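Long-range contact in CSE3 (Thermus thermophilus, PDB 2Y8W), which cleaves CRISPR transcripts within their repeats as a Cas6-family endoribonuclease and keeps hold of the processed crRNA: residues 44-49 with 66-71. Sequence-based numbering, arbitrary orientation.
Sequences GRERLL and QTLTEP. With nucleotides of chain B.
An antiparallel edge pairing in the N-terminal ferredoxin-like (RAMP) domain joins Leu49, first in strand 49-52, to Gln66 near the end of strand 62-67. Leu49 N donates to Gln66 O (2.9 Å) and Gln66 N returns a bond to Leu49 O. Before Leu49 the strand pairing stops but the loop still runs beside residues 67-69; a water spans Arg47 O and Gln66 NE2, and the Glu46 carboxylate takes over the turn. Glu46 reaches across because its CG stands anti to N (chi1 -175°) and the chain folds at chi2. OE2 receives Leu68 N on its syn lone pair, almost straight (2.7 Å, 176°); Thr69 OG1 meets OE1 nearly along its C-O axis (2.7 Å), and Thr69 N comes from the syn side, tilted 25° out of plane. Arg47 N reaches OE2 from the anti side, out of plane, by a bent bond; four donors would probably favour the charged carboxylate. Leu48 CD1 lies alongside Thr67 CG2 (3.7 Å). Arg47 NE and NH2 grip Leu48 O, fixing the guanidinium, whose edge meets two phosphate oxygens in plane: NH1 bonds G16 OP1 and OP2 of the 2'-deoxynucleotide DG17 of chain B (both 2.8 Å), and NH2 also reaches that OP2. The loop thus links the nucleic-acid backbone to the sheet. Helix 38-42 packs on Glu46 and Thr69 through Ala40, helix 189-198 touches Leu68 and accepts Gln66 NE2 at Leu196 O, and Thr67 pairs with Trp6 of strand 5-12.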
# COMPACT_ATOMS: atom_id res chain seq x y z
N GLY A 44 -10.72 12.59 11.06
CA GLY A 44 -11.08 12.35 9.68
C GLY A 44 -10.18 13.05 8.68
O GLY A 44 -10.62 13.42 7.59
N ARG A 45 -8.92 13.25 9.04
CA ARG A 45 -8.00 13.99 8.19
C ARG A 45 -6.91 13.10 7.62
O ARG A 45 -5.94 13.59 7.06
CB ARG A 45 -7.31 15.11 8.98
CG ARG A 45 -8.23 16.19 9.49
CD ARG A 45 -7.42 17.27 10.19
NE ARG A 45 -6.71 16.76 11.36
CZ ARG A 45 -5.41 16.94 11.58
NH1 ARG A 45 -4.68 17.62 10.71
NH2 ARG A 45 -4.84 16.44 12.66
N GLU A 46 -7.05 11.79 7.78
CA GLU A 46 -5.93 10.89 7.53
C GLU A 46 -6.34 9.70 6.68
O GLU A 46 -7.48 9.21 6.74
CB GLU A 46 -5.31 10.43 8.86
CG GLU A 46 -4.05 9.57 8.72
CD GLU A 46 -2.96 10.24 7.92
OE1 GLU A 46 -2.18 11.04 8.49
OE2 GLU A 46 -2.88 9.95 6.71
N ARG A 47 -5.39 9.25 5.87
CA ARG A 47 -5.48 7.99 5.15
C ARG A 47 -4.09 7.37 5.19
O ARG A 47 -3.24 7.70 4.35
CB ARG A 47 -5.92 8.21 3.71
CG ARG A 47 -5.64 7.04 2.76
CD ARG A 47 -6.57 5.85 2.97
NE ARG A 47 -6.11 4.94 4.03
CZ ARG A 47 -6.84 3.92 4.49
NH1 ARG A 47 -8.06 3.72 3.99
NH2 ARG A 47 -6.37 3.13 5.44
N LEU A 48 -3.83 6.53 6.19
CA LEU A 48 -2.52 5.90 6.30
C LEU A 48 -2.45 4.79 5.27
O LEU A 48 -3.41 4.04 5.09
CB LEU A 48 -2.28 5.34 7.70
CG LEU A 48 -0.82 4.93 7.99
CD1 LEU A 48 -0.47 5.15 9.46
CD2 LEU A 48 -0.58 3.49 7.60
N LEU A 49 -1.31 4.70 4.59
CA LEU A 49 -1.08 3.61 3.67
C LEU A 49 0.31 3.10 3.96
O LEU A 49 1.16 3.87 4.38
CB LEU A 49 -1.12 4.13 2.23
CG LEU A 49 -2.44 4.74 1.75
CD1 LEU A 49 -2.23 5.36 0.37
CD2 LEU A 49 -3.51 3.66 1.73
N GLN A 66 3.11 5.88 4.28
CA GLN A 66 2.68 7.18 3.81
C GLN A 66 1.52 7.69 4.64
O GLN A 66 0.56 6.95 4.87
CB GLN A 66 2.23 7.10 2.36
CG GLN A 66 1.87 8.45 1.78
CD GLN A 66 1.54 8.38 0.31
OE1 GLN A 66 2.43 8.41 -0.54
NE2 GLN A 66 0.25 8.28 -0.00
N THR A 67 1.60 8.94 5.05
CA THR A 67 0.51 9.57 5.79
C THR A 67 0.22 10.96 5.23
O THR A 67 1.09 11.61 4.64
CB THR A 67 0.83 9.65 7.30
OG1 THR A 67 2.08 10.32 7.49
CG2 THR A 67 0.93 8.25 7.89
N LEU A 68 -1.02 11.42 5.39
CA LEU A 68 -1.41 12.74 4.91
C LEU A 68 -0.98 13.78 5.91
O LEU A 68 -0.75 14.93 5.57
CB LEU A 68 -2.92 12.80 4.69
CG LEU A 68 -3.45 11.78 3.68
CD1 LEU A 68 -4.91 12.04 3.36
CD2 LEU A 68 -2.60 11.80 2.41
N THR A 69 -0.88 13.36 7.17
CA THR A 69 -0.47 14.28 8.23
C THR A 69 0.85 13.82 8.81
O THR A 69 1.29 12.69 8.57
CB THR A 69 -1.53 14.39 9.33
OG1 THR A 69 -1.59 13.17 10.09
CG2 THR A 69 -2.90 14.68 8.72
N GLU A 70 1.49 14.70 9.57
CA GLU A 70 2.79 14.40 10.14
C GLU A 70 2.69 13.36 11.24
O GLU A 70 2.01 13.57 12.24
CB GLU A 70 3.43 15.67 10.70
CG GLU A 70 4.83 15.43 11.22
CD GLU A 70 5.54 16.71 11.61
OE1 GLU A 70 4.88 17.77 11.68
OE2 GLU A 70 6.76 16.64 11.84
N PRO A 71 3.39 12.23 11.07
CA PRO A 71 3.33 11.10 12.00
C PRO A 71 4.24 11.26 13.19
O PRO A 71 5.29 11.89 13.09
CB PRO A 71 3.83 9.93 11.14
CG PRO A 71 4.81 10.58 10.21
CD PRO A 71 4.17 11.91 9.86
P DG B 17 -9.79 2.12 6.91
OP1 DG B 17 -9.10 3.02 7.86
OP2 DG B 17 -9.10 1.74 5.65
O5' DG B 17 -10.21 0.76 7.60
C5' DG B 17 -10.91 0.72 8.82
C4' DG B 17 -11.33 -0.70 9.15
O4' DG B 17 -12.05 -1.28 8.02
C3' DG B 17 -10.26 -1.75 9.42
O3' DG B 17 -9.65 -1.78 10.69
C2' DG B 17 -11.02 -3.04 9.22
C1' DG B 17 -11.96 -2.69 8.09
N9 DG B 17 -11.64 -3.40 6.84
C8 DG B 17 -10.95 -3.04 5.72
N7 DG B 17 -10.90 -4.03 4.85
C5 DG B 17 -11.59 -5.08 5.46
C6 DG B 17 -11.87 -6.41 5.04
O6 DG B 17 -11.56 -6.95 3.98
N1 DG B 17 -12.60 -7.14 5.99
C2 DG B 17 -13.01 -6.66 7.20
N2 DG B 17 -13.70 -7.51 7.99
N3 DG B 17 -12.74 -5.42 7.61
C4 DG B 17 -12.04 -4.70 6.70
P G B 16 -10.73 3.58 1.47
OP1 G B 16 -9.72 4.59 1.87
OP2 G B 16 -10.30 2.41 0.66
O5' G B 16 -11.51 3.06 2.75
C5' G B 16 -12.06 3.96 3.68
C4' G B 16 -12.83 3.24 4.74
O4' G B 16 -13.87 2.43 4.14
C3' G B 16 -12.05 2.22 5.56
O3' G B 16 -11.20 2.81 6.53
C2' G B 16 -13.19 1.41 6.17
O2' G B 16 -13.83 2.15 7.19
C1' G B 16 -14.14 1.32 4.97
N9 G B 16 -13.92 0.09 4.19
C8 G B 16 -13.28 -0.07 2.97
N7 G B 16 -13.25 -1.33 2.60
C5 G B 16 -13.90 -2.02 3.62
C6 G B 16 -14.18 -3.40 3.80
O6 G B 16 -13.90 -4.34 3.05
N1 G B 16 -14.84 -3.64 5.00
C2 G B 16 -15.20 -2.68 5.92
N2 G B 16 -15.84 -3.09 7.03
N3 G B 16 -14.96 -1.39 5.77
C4 G B 16 -14.30 -1.15 4.61
O HOH W 1 -1.80 8.44 2.12